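Local coordinates for protein amino Transferase (PDB 3ELE) that probably transfers amino groups with the help of pyridoxal-5'-phosphate, as a two-subunit member of the class I and II aminotransferases, at residues A[315-320]-A[327-332]; A[223-228]-A[311-316]; A[58-63]-A[67-72]. One frame throughout, in Å; residues are numbered along the deposited sequence.

Contact 1 (A[315-320]-A[327-332]); sequences LLYEGL and CFKPDG
Y317 lays its ring against C327 and K329, and three kinds of interaction hold the helix to the segment 327-332 that follows it. The first is CH-pi contact. The aliphatic part of K329 passes over one face of the Y317 ring: K329 CB lies 4.2 Å from the ring centroid, 27° off its normal, with CG above the centre of the ring and CD near Y317 CE2. The K329 chain stays extended beyond CG and crosses the Y317 side chain at about a right angle, which carries its methylenes across the ring. With CG anti to the backbone N (chi1 -179°), the Y317 ring is carried out to the segment 327-332.

The second kind is apolar and sulfur packing. C327 CB touches Y317 CD1 at 3.7 Å, while C327 SG turns back to the helix and meets L320 CB at 3.5 Å and L320 CD1 at 3.8 Å. The same sulfur stands obliquely to the Y317 ring, 5.5 Å from its centroid, a sulfur-aromatic contact made beside the closer packing on L320.

The third is polar, and it goes through water. No direct hydrogen bond crosses the contact; instead one water joins Y317 OH (2.5 Å) to C327 O (2.6 Å), donating to the carbonyl. Both that water and C327 O lie in the plane of the ring at its edge, so the bridge works at the rim while K329 occupies a face.

Helix 306-323 packs against the antiparallel sheet, in which 327-328 is an outer, weakly bonded strand next to 335-339. M336 and V338 of that neighbouring strand pack on Y317 and on L320 and C327, I373 of strand 370-374 touches L316 and L320, and F389 brings helix 379-396 against L320.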
ATOM      1  N   LEU A 315      14.797   8.931 -32.694  1.00 33.77           N
ATOM      2  CA  LEU A 315      13.907   9.584 -33.657  1.00 33.71           C
ATOM      3  C   LEU A 315      13.589  11.016 -33.169  1.00 32.33           C
ATOM      4  O   LEU A 315      13.806  11.971 -33.893  1.00 32.09           O
ATOM      5  CB  LEU A 315      12.637   8.748 -33.836  1.00 33.71           C
ATOM      6  CG  LEU A 315      11.679   9.041 -34.984  1.00 36.59           C
ATOM      7  CD1 LEU A 315      12.361   8.743 -36.343  1.00 39.52           C
ATOM      8  CD2 LEU A 315      10.442   8.146 -34.830  1.00 34.49           C
ATOM      9  N   LEU A 316      13.160  11.153 -31.916  1.00 32.19           N
ATOM     10  CA  LEU A 316      12.840  12.471 -31.327  1.00 31.80           C
ATOM     11  C   LEU A 316      14.067  13.395 -31.246  1.00 32.26           C
ATOM     12  O   LEU A 316      13.980  14.587 -31.571  1.00 30.64           O
ATOM     13  CB  LEU A 316      12.218  12.296 -29.923  1.00 32.86           C
ATOM     14  CG  LEU A 316      11.567  13.497 -29.239  1.00 31.41           C
ATOM     15  CD1 LEU A 316      10.368  13.984 -30.084  1.00 27.94           C
ATOM     16  CD2 LEU A 316      11.138  13.124 -27.837  1.00 30.70           C
ATOM     17  N   TYR A 317      15.205  12.845 -30.812  1.00 32.61           N
ATOM     18  CA  TYR A 317      16.447  13.618 -30.696  1.00 33.25           C
ATOM     19  C   TYR A 317      16.926  14.121 -32.065  1.00 33.11           C
ATOM     20  O   TYR A 317      17.274  15.303 -32.199  1.00 31.35           O
ATOM     21  CB  TYR A 317      17.557  12.800 -30.008  1.00 33.80           C
ATOM     22  CG  TYR A 317      18.863  13.554 -29.839  1.00 35.64           C
ATOM     23  CD1 TYR A 317      19.004  14.517 -28.836  1.00 28.58           C
ATOM     24  CD2 TYR A 317      19.958  13.315 -30.682  1.00 31.89           C
ATOM     25  CE1 TYR A 317      20.186  15.217 -28.663  1.00 25.99           C
ATOM     26  CE2 TYR A 317      21.159  14.032 -30.519  1.00 33.94           C
ATOM     27  CZ  TYR A 317      21.265  14.981 -29.493  1.00 34.84           C
ATOM     28  OH  TYR A 317      22.442  15.702 -29.303  1.00 30.15           O
ATOM     29  N   GLU A 318      16.942  13.225 -33.059  1.00 33.18           N
ATOM     30  CA  GLU A 318      17.365  13.570 -34.418  1.00 34.19           C
ATOM     31  C   GLU A 318      16.479  14.661 -35.030  1.00 33.42           C
ATOM     32  O   GLU A 318      16.990  15.635 -35.563  1.00 35.61           O
ATOM     33  CB  GLU A 318      17.404  12.336 -35.348  1.00 35.88           C
ATOM     34  CG  GLU A 318      18.520  11.334 -35.039  1.00 40.40           C
ATOM     35  N   GLY A 319      15.166  14.507 -34.932  1.00 31.29           N
ATOM     36  CA  GLY A 319      14.238  15.485 -35.504  1.00 31.39           C
ATOM     37  C   GLY A 319      14.247  16.847 -34.829  1.00 31.22           C
ATOM     38  O   GLY A 319      14.267  17.870 -35.506  1.00 30.32           O
ATOM     39  N   LEU A 320      14.246  16.857 -33.496  1.00 31.11           N
ATOM     40  CA  LEU A 320      14.262  18.123 -32.731  1.00 31.10           C
ATOM     41  C   LEU A 320      15.579  18.880 -32.915  1.00 30.89           C
ATOM     42  O   LEU A 320      15.570  20.096 -33.105  1.00 30.95           O
ATOM     43  CB  LEU A 320      13.969  17.891 -31.240  1.00 30.20           C
ATOM     44  CG  LEU A 320      12.558  17.457 -30.813  1.00 29.26           C
ATOM     45  CD1 LEU A 320      12.520  17.419 -29.267  1.00 25.08           C
ATOM     46  CD2 LEU A 320      11.451  18.354 -31.349  1.00 28.37           C
ATOM     47  N   CYS A 327      18.402  19.788 -27.213  1.00 31.65           N
ATOM     48  CA  CYS A 327      18.006  18.640 -26.408  1.00 32.18           C
ATOM     49  C   CYS A 327      19.227  18.071 -25.692  1.00 32.10           C
ATOM     50  O   CYS A 327      20.315  17.980 -26.267  1.00 32.30           O
ATOM     51  CB  CYS A 327      17.455  17.519 -27.289  1.00 32.02           C
ATOM     52  SG  CYS A 327      16.199  17.955 -28.504  1.00 30.33           S
ATOM     53  N   PHE A 328      19.044  17.687 -24.437  1.00 32.91           N
ATOM     54  CA  PHE A 328      20.062  16.940 -23.688  1.00 32.54           C
ATOM     55  C   PHE A 328      19.838  15.484 -24.127  1.00 31.89           C
ATOM     56  O   PHE A 328      18.712  14.974 -23.982  1.00 29.18           O
ATOM     57  CB  PHE A 328      19.872  17.140 -22.175  1.00 33.07           C
ATOM     58  CG  PHE A 328      20.641  16.170 -21.321  1.00 36.62           C
ATOM     59  CD1 PHE A 328      22.034  16.108 -21.392  1.00 38.08           C
ATOM     60  CD2 PHE A 328      19.973  15.330 -20.421  1.00 36.08           C
ATOM     61  CE1 PHE A 328      22.750  15.204 -20.589  1.00 35.74           C
ATOM     62  CE2 PHE A 328      20.681  14.428 -19.616  1.00 36.16           C
ATOM     63  CZ  PHE A 328      22.070  14.367 -19.701  1.00 34.12           C
ATOM     64  N   LYS A 329      20.866  14.825 -24.672  1.00 33.78           N
ATOM     65  CA  LYS A 329      20.709  13.425 -25.125  1.00 34.86           C
ATOM     66  C   LYS A 329      20.662  12.534 -23.881  1.00 34.05           C
ATOM     67  O   LYS A 329      21.660  12.426 -23.193  1.00 33.64           O
ATOM     68  CB  LYS A 329      21.815  12.969 -26.085  1.00 34.92           C
ATOM     69  CG  LYS A 329      21.499  11.602 -26.752  1.00 35.61           C
ATOM     70  CD  LYS A 329      22.437  11.254 -27.902  1.00 37.55           C
ATOM     71  CE  LYS A 329      21.985   9.939 -28.603  1.00 45.00           C
ATOM     72  NZ  LYS A 329      22.774   9.526 -29.829  1.00 42.81           N
ATOM     73  N   PRO A 330      19.505  11.897 -23.591  1.00 35.07           N
ATOM     74  CA  PRO A 330      19.429  11.102 -22.359  1.00 34.99           C
ATOM     75  C   PRO A 330      20.048   9.720 -22.515  1.00 35.69           C
ATOM     76  O   PRO A 330      19.890   9.109 -23.574  1.00 34.96           O
ATOM     77  CB  PRO A 330      17.919  10.972 -22.137  1.00 34.72           C
ATOM     78  CG  PRO A 330      17.343  10.978 -23.492  1.00 33.17           C
ATOM     79  CD  PRO A 330      18.240  11.813 -24.352  1.00 35.01           C
ATOM     80  N   ASP A 331      20.722   9.234 -21.466  1.00 35.13           N
ATOM     81  CA  ASP A 331      21.298   7.876 -21.441  1.00 34.63           C
ATOM     82  C   ASP A 331      20.331   6.814 -20.884  1.00 35.12           C
ATOM     83  O   ASP A 331      20.576   5.607 -21.052  1.00 33.20           O
ATOM     84  CB  ASP A 331      22.598   7.863 -20.634  1.00 35.46           C
ATOM     85  CG  ASP A 331      23.715   8.639 -21.312  1.00 38.26           C
ATOM     86  OD1 ASP A 331      23.835   8.562 -22.554  1.00 39.46           O
ATOM     87  OD2 ASP A 331      24.475   9.321 -20.605  1.00 41.48           O
ATOM     88  N   GLY A 332      19.248   7.248 -20.233  1.00 34.94           N
ATOM     89  CA  GLY A 332      18.281   6.320 -19.651  1.00 35.31           C
ATOM     90  C   GLY A 332      16.919   6.930 -19.399  1.00 36.86           C
ATOM     91  O   GLY A 332      16.714   8.114 -19.667  1.00 37.51           O
TER
HETATM   92  O   HOH W   1      22.363  17.731 -27.846  1.00 24.33           O

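Contact 2 (A[223-228]-A[311-316]); sequences IVYDGI and ENRDLL
The type I' turn from Y225 to I228 meets helix 306-323 through a salt-bridge network in which R313 stands between D226 and D314. R313 NH2 donates to D226 OD2 at 3.2 Å (153° at the hydrogen), from the syn side of that oxygen but 28° out of the carboxylate plane; NH1 adds a weak bond of 3.4 Å to D226 OD2. On the helix, NE and NH2 of R313 grip D314 side-on, both ending on D314 OD1, with NH2 at 2.9 Å. A bend at chi3 (57°) turns the guanidinium so that its edge serves both acids, and NH1 also bonds to P330 O.

Y225 lies over one face of this group. Its CB lies 3.5 Å from R313 NH1, with CG above the guanidinium plane toward the rim, and the ring is tilted against that plane rather than stacked on it. The phenol OH reaches past to A333 O.

A leucine in place of R313 would probably cost D226 its main cationic partner and D314 OD1 its two donors, and leave P330 O without that bond.

K310, one helical turn earlier, forms a second salt bridge with D314 OD2. Y309 and K310 pack on Y225, while M336 of strand 335-339 and Y375, just past strand 370-374, touch R313 from the side of the C-terminal sheet.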
ATOM      1  N   ILE A 223      16.180   0.577 -18.049  1.00 36.47           N
ATOM      2  CA  ILE A 223      15.837   1.457 -19.171  1.00 37.34           C
ATOM      3  C   ILE A 223      17.032   2.392 -19.355  1.00 36.06           C
ATOM      4  O   ILE A 223      17.021   3.544 -18.940  1.00 33.62           O
ATOM      5  CB  ILE A 223      14.486   2.224 -18.970  1.00 38.00           C
ATOM      6  CG1 ILE A 223      13.356   1.213 -18.654  1.00 42.01           C
ATOM      7  CG2 ILE A 223      14.166   3.105 -20.212  1.00 34.83           C
ATOM      8  CD1 ILE A 223      11.952   1.652 -19.069  1.00 40.61           C
ATOM      9  N   VAL A 224      18.083   1.829 -19.945  1.00 36.82           N
ATOM     10  CA  VAL A 224      19.349   2.534 -20.205  1.00 37.18           C
ATOM     11  C   VAL A 224      19.833   2.079 -21.590  1.00 36.44           C
ATOM     12  O   VAL A 224      19.583   0.935 -21.983  1.00 34.99           O
ATOM     13  CB  VAL A 224      20.392   2.316 -19.057  1.00 37.43           C
ATOM     14  CG1 VAL A 224      20.736   0.837 -18.880  1.00 39.23           C
ATOM     15  CG2 VAL A 224      21.664   3.163 -19.296  1.00 36.47           C
ATOM     16  N   TYR A 225      20.526   2.974 -22.305  1.00 36.59           N
ATOM     17  CA  TYR A 225      20.901   2.763 -23.714  1.00 36.09           C
ATOM     18  C   TYR A 225      22.393   2.837 -23.979  1.00 37.05           C
ATOM     19  O   TYR A 225      23.139   3.391 -23.173  1.00 36.82           O
ATOM     20  CB  TYR A 225      20.216   3.835 -24.582  1.00 35.71           C
ATOM     21  CG  TYR A 225      18.774   4.104 -24.205  1.00 34.87           C
ATOM     22  CD1 TYR A 225      17.802   3.119 -24.374  1.00 30.80           C
ATOM     23  CD2 TYR A 225      18.381   5.343 -23.652  1.00 32.51           C
ATOM     24  CE1 TYR A 225      16.463   3.344 -24.026  1.00 28.46           C
ATOM     25  CE2 TYR A 225      17.037   5.587 -23.309  1.00 33.26           C
ATOM     26  CZ  TYR A 225      16.076   4.575 -23.496  1.00 36.65           C
ATOM     27  OH  TYR A 225      14.752   4.772 -23.132  1.00 34.15           O
ATOM     28  N   ASP A 226      22.788   2.293 -25.133  1.00 38.79           N
ATOM     29  CA  ASP A 226      24.167   2.334 -25.685  1.00 40.73           C
ATOM     30  C   ASP A 226      25.265   1.729 -24.791  1.00 40.22           C
ATOM     31  O   ASP A 226      26.423   2.181 -24.823  1.00 39.74           O
ATOM     32  CB  ASP A 226      24.566   3.790 -26.053  1.00 41.81           C
ATOM     33  CG  ASP A 226      23.585   4.473 -26.999  1.00 43.99           C
ATOM     34  OD1 ASP A 226      22.950   3.787 -27.830  1.00 46.48           O
ATOM     35  OD2 ASP A 226      23.494   5.724 -26.915  1.00 46.73           O
ATOM     36  N   GLY A 227      24.909   0.715 -24.006  1.00 39.21           N
ATOM     37  CA  GLY A 227      25.858   0.094 -23.100  1.00 39.86           C
ATOM     38  C   GLY A 227      26.327   0.962 -21.935  1.00 40.84           C
ATOM     39  O   GLY A 227      27.348   0.655 -21.332  1.00 41.20           O
ATOM     40  N   ILE A 228      25.601   2.043 -21.622  1.00 40.94           N
ATOM     41  CA  ILE A 228      25.950   2.918 -20.504  1.00 40.99           C
ATOM     42  C   ILE A 228      25.702   2.109 -19.236  1.00 40.54           C
ATOM     43  O   ILE A 228      24.717   1.368 -19.167  1.00 39.44           O
ATOM     44  CB  ILE A 228      25.114   4.241 -20.505  1.00 41.83           C
ATOM     45  CG1 ILE A 228      25.463   5.100 -21.733  1.00 44.91           C
ATOM     46  CG2 ILE A 228      25.362   5.073 -19.218  1.00 41.60           C
ATOM     47  CD1 ILE A 228      26.884   5.686 -21.706  1.00 46.68           C
ATOM     48  N   GLU A 311      14.736   3.487 -29.903  1.00 38.00           N
ATOM     49  CA  GLU A 311      14.340   3.931 -31.255  1.00 38.58           C
ATOM     50  C   GLU A 311      13.549   5.241 -31.211  1.00 36.81           C
ATOM     51  O   GLU A 311      13.806   6.131 -32.016  1.00 36.33           O
ATOM     52  CB  GLU A 311      13.580   2.838 -32.010  1.00 38.49           C
ATOM     53  CG  GLU A 311      14.479   1.709 -32.492  1.00 42.14           C
ATOM     54  CD  GLU A 311      13.774   0.679 -33.382  1.00 43.39           C
ATOM     55  OE1 GLU A 311      12.518   0.695 -33.487  1.00 52.81           O
ATOM     56  OE2 GLU A 311      14.496  -0.153 -33.994  1.00 52.50           O
ATOM     57  N   ASN A 312      12.626   5.358 -30.251  1.00 36.47           N
ATOM     58  CA  ASN A 312      11.873   6.611 -30.032  1.00 36.26           C
ATOM     59  C   ASN A 312      12.784   7.769 -29.605  1.00 34.88           C
ATOM     60  O   ASN A 312      12.613   8.873 -30.109  1.00 33.87           O
ATOM     61  CB  ASN A 312      10.715   6.441 -29.020  1.00 36.32           C
ATOM     62  CG  ASN A 312       9.497   5.696 -29.608  1.00 30.80           C
ATOM     63  OD1 ASN A 312       9.488   5.267 -30.761  1.00 37.96           O
ATOM     64  ND2 ASN A 312       8.471   5.539 -28.786  1.00 29.53           N
ATOM     65  N   ARG A 313      13.746   7.502 -28.705  1.00 35.28           N
ATOM     66  CA  ARG A 313      14.724   8.514 -28.259  1.00 35.05           C
ATOM     67  C   ARG A 313      15.469   9.090 -29.449  1.00 34.21           C
ATOM     68  O   ARG A 313      15.500  10.294 -29.619  1.00 34.79           O
ATOM     69  CB  ARG A 313      15.770   7.941 -27.285  1.00 35.54           C
ATOM     70  CG  ARG A 313      16.731   9.006 -26.685  1.00 36.16           C
ATOM     71  CD  ARG A 313      18.016   8.394 -26.107  1.00 35.70           C
ATOM     72  NE  ARG A 313      18.741   7.614 -27.109  1.00 37.39           N
ATOM     73  CZ  ARG A 313      19.922   7.016 -26.933  1.00 36.16           C
ATOM     74  NH1 ARG A 313      20.590   7.116 -25.799  1.00 37.73           N
ATOM     75  NH2 ARG A 313      20.465   6.323 -27.929  1.00 33.03           N
ATOM     76  N   ASP A 314      16.051   8.207 -30.257  1.00 33.75           N
ATOM     77  CA  ASP A 314      16.844   8.590 -31.432  1.00 33.97           C
ATOM     78  C   ASP A 314      16.035   9.359 -32.480  1.00 32.90           C
ATOM     79  O   ASP A 314      16.513  10.330 -33.054  1.00 30.43           O
ATOM     80  CB  ASP A 314      17.482   7.341 -32.074  1.00 34.96           C
ATOM     81  CG  ASP A 314      18.481   6.648 -31.162  1.00 34.93           C
ATOM     82  OD1 ASP A 314      18.901   7.264 -30.186  1.00 42.52           O
ATOM     83  OD2 ASP A 314      18.875   5.496 -31.429  1.00 42.68           O
ATOM     84  N   LEU A 315      14.797   8.931 -32.694  1.00 33.77           N
ATOM     85  CA  LEU A 315      13.907   9.584 -33.657  1.00 33.71           C
ATOM     86  C   LEU A 315      13.589  11.016 -33.169  1.00 32.33           C
ATOM     87  O   LEU A 315      13.806  11.971 -33.893  1.00 32.09           O
ATOM     88  CB  LEU A 315      12.637   8.748 -33.836  1.00 33.71           C
ATOM     89  CG  LEU A 315      11.679   9.041 -34.984  1.00 36.59           C
ATOM     90  CD1 LEU A 315      12.361   8.743 -36.343  1.00 39.52           C
ATOM     91  CD2 LEU A 315      10.442   8.146 -34.830  1.00 34.49           C
ATOM     92  N   LEU A 316      13.160  11.153 -31.916  1.00 32.19           N
ATOM     93  CA  LEU A 316      12.840  12.471 -31.327  1.00 31.80           C
ATOM     94  C   LEU A 316      14.067  13.395 -31.246  1.00 32.26           C
ATOM     95  O   LEU A 316      13.980  14.587 -31.571  1.00 30.64           O
ATOM     96  CB  LEU A 316      12.218  12.296 -29.923  1.00 32.86           C
ATOM     97  CG  LEU A 316      11.567  13.497 -29.239  1.00 31.41           C
ATOM     98  CD1 LEU A 316      10.368  13.984 -30.084  1.00 27.94           C
ATOM     99  CD2 LEU A 316      11.138  13.124 -27.837  1.00 30.70           C
TER

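Contact 3 (A[58-63]-A[67-72]); sequences KELVTD and VALHGY. With PLP (pyridoxal-5'-phosphate), chain H.
L69, L60 and V61 make the contact between two consecutive helices, 51-63 and 66-70, which a very short connection folds against each other just ahead of a residue that reaches a cofactor. L69 has the largest share. Its CG runs anti to the backbone N (chi1 -179°), which places the two methyls against helix 51-63, each on a different target. CD1 meets L60 CB at 3.8 Å, side chain on side chain. CD2 instead presses on the backbone, 3.3 Å from L60 O, a tight approach of a methyl to a carbonyl oxygen; it also lies 3.6 Å from L60 C and 3.8 Å from V61 N, so this one methyl rests on the peptide group that joins L60 to V61.

L60 offers mainly its CB and its backbone to this neighbour, and its CA is the one that comes nearest to that of L69, 7.2 Å away. V61 stands to one side, its CG2 at 4.4 Å from L69 CD2, a looser touch than that of L60. No hydrogen bond links the two segments, so the two helices meet here through apolar contact alone. L291 and K294 of helix 290-296 also pack on both leucines.

The same region lies at the dimer interface: V61 packs on N54 of the second subunit, and H70, with L69 CG over one face of its ring, hydrogen-bonds through ND1 to E255 and through NE2 to N54, both of that subunit.

Beyond the helix the chain runs out to Y72, which contributes to the cofactor site of the partner, as a tyrosine from the other subunit does in aspartate aminotransferase and related fold type I enzymes. Y72 OH donates to phosphate O2P of pyridoxal-5'-phosphate at 2.6 Å, the oxygen lying in the plane of the tyrosine ring at its edge.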
ATOM      1  N   LYS A  58      -0.518 -17.284 -15.495  1.00 39.96           N
ATOM      2  CA  LYS A  58      -1.365 -18.409 -15.920  1.00 42.37           C
ATOM      3  C   LYS A  58      -0.999 -19.723 -15.208  1.00 41.95           C
ATOM      4  O   LYS A  58      -1.890 -20.440 -14.750  1.00 41.52           O
ATOM      5  CB  LYS A  58      -1.332 -18.592 -17.450  1.00 43.70           C
ATOM      6  CG  LYS A  58      -2.226 -17.596 -18.193  1.00 47.26           C
ATOM      7  CD  LYS A  58      -2.196 -17.740 -19.737  1.00 47.24           C
ATOM      8  CE  LYS A  58      -0.947 -17.082 -20.369  1.00 51.49           C
ATOM      9  NZ  LYS A  58      -1.014 -16.983 -21.861  1.00 46.63           N
ATOM     10  N   GLU A  59       0.301 -20.003 -15.097  1.00 42.44           N
ATOM     11  CA  GLU A  59       0.805 -21.220 -14.429  1.00 43.57           C
ATOM     12  C   GLU A  59       0.486 -21.299 -12.928  1.00 42.65           C
ATOM     13  O   GLU A  59       0.118 -22.368 -12.425  1.00 42.47           O
ATOM     14  CB  GLU A  59       2.318 -21.366 -14.632  1.00 43.02           C
ATOM     15  CG  GLU A  59       2.718 -21.766 -16.065  1.00 47.69           C
ATOM     16  CD  GLU A  59       4.235 -21.703 -16.303  1.00 47.05           C
ATOM     17  OE1 GLU A  59       5.010 -21.689 -15.306  1.00 53.05           O
ATOM     18  OE2 GLU A  59       4.650 -21.682 -17.490  1.00 53.56           O
ATOM     19  N   LEU A  60       0.630 -20.174 -12.227  1.00 41.82           N
ATOM     20  CA  LEU A  60       0.362 -20.123 -10.791  1.00 41.24           C
ATOM     21  C   LEU A  60      -1.131 -20.336 -10.508  1.00 40.75           C
ATOM     22  O   LEU A  60      -1.501 -21.150  -9.671  1.00 40.72           O
ATOM     23  CB  LEU A  60       0.869 -18.805 -10.193  1.00 40.93           C
ATOM     24  CG  LEU A  60       2.390 -18.627 -10.287  1.00 41.41           C
ATOM     25  CD1 LEU A  60       2.756 -17.245  -9.806  1.00 39.56           C
ATOM     26  CD2 LEU A  60       3.166 -19.717  -9.533  1.00 36.99           C
ATOM     27  N   VAL A  61      -1.964 -19.609 -11.244  1.00 41.02           N
ATOM     28  CA  VAL A  61      -3.422 -19.730 -11.177  1.00 41.24           C
ATOM     29  C   VAL A  61      -3.906 -21.167 -11.500  1.00 42.17           C
ATOM     30  O   VAL A  61      -4.862 -21.644 -10.883  1.00 43.01           O
ATOM     31  CB  VAL A  61      -4.097 -18.636 -12.079  1.00 41.19           C
ATOM     32  CG1 VAL A  61      -5.505 -18.985 -12.444  1.00 41.99           C
ATOM     33  CG2 VAL A  61      -4.017 -17.253 -11.384  1.00 37.82           C
ATOM     34  N   THR A  62      -3.206 -21.864 -12.394  1.00 42.07           N
ATOM     35  CA  THR A  62      -3.576 -23.233 -12.798  1.00 42.03           C
ATOM     36  C   THR A  62      -3.018 -24.349 -11.895  1.00 42.48           C
ATOM     37  O   THR A  62      -3.740 -25.310 -11.620  1.00 42.58           O
ATOM     38  CB  THR A  62      -3.135 -23.509 -14.266  1.00 41.43           C
ATOM     39  OG1 THR A  62      -3.630 -22.469 -15.107  1.00 43.03           O
ATOM     40  CG2 THR A  62      -3.671 -24.846 -14.777  1.00 40.26           C
ATOM     41  N   ASP A  63      -1.764 -24.214 -11.430  1.00 42.91           N
ATOM     42  CA  ASP A  63      -1.049 -25.284 -10.686  1.00 42.91           C
ATOM     43  C   ASP A  63      -0.646 -25.049  -9.228  1.00 43.43           C
ATOM     44  O   ASP A  63      -0.393 -26.014  -8.514  1.00 44.64           O
ATOM     45  CB  ASP A  63       0.229 -25.642 -11.458  1.00 44.08           C
ATOM     46  CG  ASP A  63      -0.042 -26.077 -12.899  1.00 44.46           C
ATOM     47  OD1 ASP A  63      -1.114 -26.658 -13.194  1.00 48.03           O
ATOM     48  OD2 ASP A  63       0.842 -25.839 -13.743  1.00 44.18           O
ATOM     49  N   VAL A  67      -5.160 -21.688  -1.928  1.00 39.86           N
ATOM     50  CA  VAL A  67      -5.069 -21.081  -0.572  1.00 39.92           C
ATOM     51  C   VAL A  67      -3.671 -20.457  -0.344  1.00 40.05           C
ATOM     52  O   VAL A  67      -3.551 -19.306   0.128  1.00 40.11           O
ATOM     53  CB  VAL A  67      -5.366 -22.094   0.567  1.00 39.70           C
ATOM     54  CG1 VAL A  67      -5.051 -21.477   1.939  1.00 38.19           C
ATOM     55  CG2 VAL A  67      -6.804 -22.563   0.513  1.00 39.70           C
ATOM     56  N   ALA A  68      -2.644 -21.233  -0.700  1.00 39.40           N
ATOM     57  CA  ALA A  68      -1.243 -20.831  -0.588  1.00 39.07           C
ATOM     58  C   ALA A  68      -0.894 -19.689  -1.558  1.00 38.47           C
ATOM     59  O   ALA A  68      -0.235 -18.734  -1.158  1.00 39.06           O
ATOM     60  CB  ALA A  68      -0.333 -22.044  -0.819  1.00 39.01           C
ATOM     61  N   LEU A  69      -1.338 -19.796  -2.816  1.00 37.12           N
ATOM     62  CA  LEU A  69      -1.135 -18.741  -3.838  1.00 37.44           C
ATOM     63  C   LEU A  69      -1.673 -17.378  -3.382  1.00 37.23           C
ATOM     64  O   LEU A  69      -0.947 -16.378  -3.374  1.00 38.27           O
ATOM     65  CB  LEU A  69      -1.823 -19.123  -5.162  1.00 37.11           C
ATOM     66  CG  LEU A  69      -1.716 -18.180  -6.372  1.00 36.68           C
ATOM     67  CD1 LEU A  69      -0.269 -17.828  -6.712  1.00 34.05           C
ATOM     68  CD2 LEU A  69      -2.428 -18.795  -7.576  1.00 38.36           C
ATOM     69  N   HIS A  70      -2.927 -17.367  -2.931  1.00 35.73           N
ATOM     70  CA  HIS A  70      -3.610 -16.113  -2.556  1.00 35.27           C
ATOM     71  C   HIS A  70      -3.481 -15.655  -1.107  1.00 34.78           C
ATOM     72  O   HIS A  70      -4.000 -14.595  -0.776  1.00 35.87           O
ATOM     73  CB  HIS A  70      -5.088 -16.200  -2.957  1.00 34.81           C
ATOM     74  CG  HIS A  70      -5.286 -16.461  -4.416  1.00 34.63           C
ATOM     75  ND1 HIS A  70      -4.866 -15.579  -5.381  1.00 32.69           N
ATOM     76  CD2 HIS A  70      -5.857 -17.496  -5.072  1.00 32.94           C
ATOM     77  CE1 HIS A  70      -5.168 -16.059  -6.572  1.00 38.34           C
ATOM     78  NE2 HIS A  70      -5.774 -17.219  -6.413  1.00 33.92           N
ATOM     79  N   GLY A  71      -2.778 -16.420  -0.270  1.00 34.52           N
ATOM     80  CA  GLY A  71      -2.662 -16.127   1.154  1.00 35.16           C
ATOM     81  C   GLY A  71      -1.686 -15.030   1.485  1.00 34.50           C
ATOM     82  O   GLY A  71      -0.892 -14.630   0.638  1.00 36.25           O
ATOM     83  N   TYR A  72      -1.737 -14.544   2.721  1.00 34.32           N
ATOM     84  CA  TYR A  72      -0.758 -13.562   3.195  1.00 34.31           C
ATOM     85  C   TYR A  72       0.641 -14.194   3.149  1.00 34.75           C
ATOM     86  O   TYR A  72       0.800 -15.376   3.469  1.00 35.13           O
ATOM     87  CB  TYR A  72      -0.954 -13.165   4.674  1.00 33.45           C
ATOM     88  CG  TYR A  72      -2.241 -12.482   5.052  1.00 28.26           C
ATOM     89  CD1 TYR A  72      -2.520 -11.197   4.598  1.00 31.04           C
ATOM     90  CD2 TYR A  72      -3.158 -13.090   5.924  1.00 29.30           C
ATOM     91  CE1 TYR A  72      -3.707 -10.531   4.958  1.00 32.04           C
ATOM     92  CE2 TYR A  72      -4.360 -12.428   6.299  1.00 31.15           C
ATOM     93  CZ  TYR A  72      -4.612 -11.135   5.804  1.00 32.94           C
ATOM     94  OH  TYR A  72      -5.756 -10.450   6.145  1.00 35.45           O
TER
HETATM   95  N1  PLP H 500     -10.188  -5.917  10.256  1.00 40.78           N
HETATM   96  C2  PLP H 500     -10.278  -7.077  11.029  1.00 35.51           C
HETATM   97  C2A PLP H 500     -11.241  -7.108  12.160  1.00 36.66           C
HETATM   98  C3  PLP H 500      -9.486  -8.193  10.713  1.00 39.43           C
HETATM   99  O3  PLP H 500      -9.597  -9.339  11.451  1.00 33.12           O
HETATM  100  C4  PLP H 500      -8.584  -8.124   9.624  1.00 44.01           C
HETATM  101  C4A PLP H 500      -7.686  -9.313   9.361  1.00 48.50           C
HETATM  102  O4A PLP H 500      -6.489  -9.260   9.666  1.00 55.83           O
HETATM  103  C5  PLP H 500      -8.518  -6.924   8.854  1.00 43.19           C
HETATM  104  C6  PLP H 500      -9.320  -5.813   9.186  1.00 36.92           C
HETATM  105  C5A PLP H 500      -7.568  -6.750   7.694  1.00 40.51           C
HETATM  106  O4P PLP H 500      -8.013  -7.284   6.471  1.00 41.77           O
HETATM  107  P   PLP H 500      -7.088  -6.992   5.165  1.00 36.63           P
HETATM  108  O1P PLP H 500      -7.940  -6.927   3.925  1.00 41.05           O
HETATM  109  O2P PLP H 500      -6.109  -8.118   5.052  1.00 42.23           O
HETATM  110  O3P PLP H 500      -6.325  -5.711   5.339  1.00 36.45           O

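From the N terminus, contact 3 comes first and closes the shortest loop, the three residues between 58-63 and 67-72, where helix 51-63 gives way to helix 66-70, at the interface with the second subunit. Contact 2 then spans 82 residues, bringing the loop after strand 213-217 to helix 306-323. Contact 1 takes up that helix where contact 2 leaves it, sharing L315 and L316, and closes the turn back to strand 327-328. None nests inside another, but contacts 1 and 2 also touch in space: D331 O lies 2.9 Å from Y225 N, a probable hydrogen bond. Together they tie that loop to helix 306-323, and the helix to the four-stranded sheet; contact 3 stays apart.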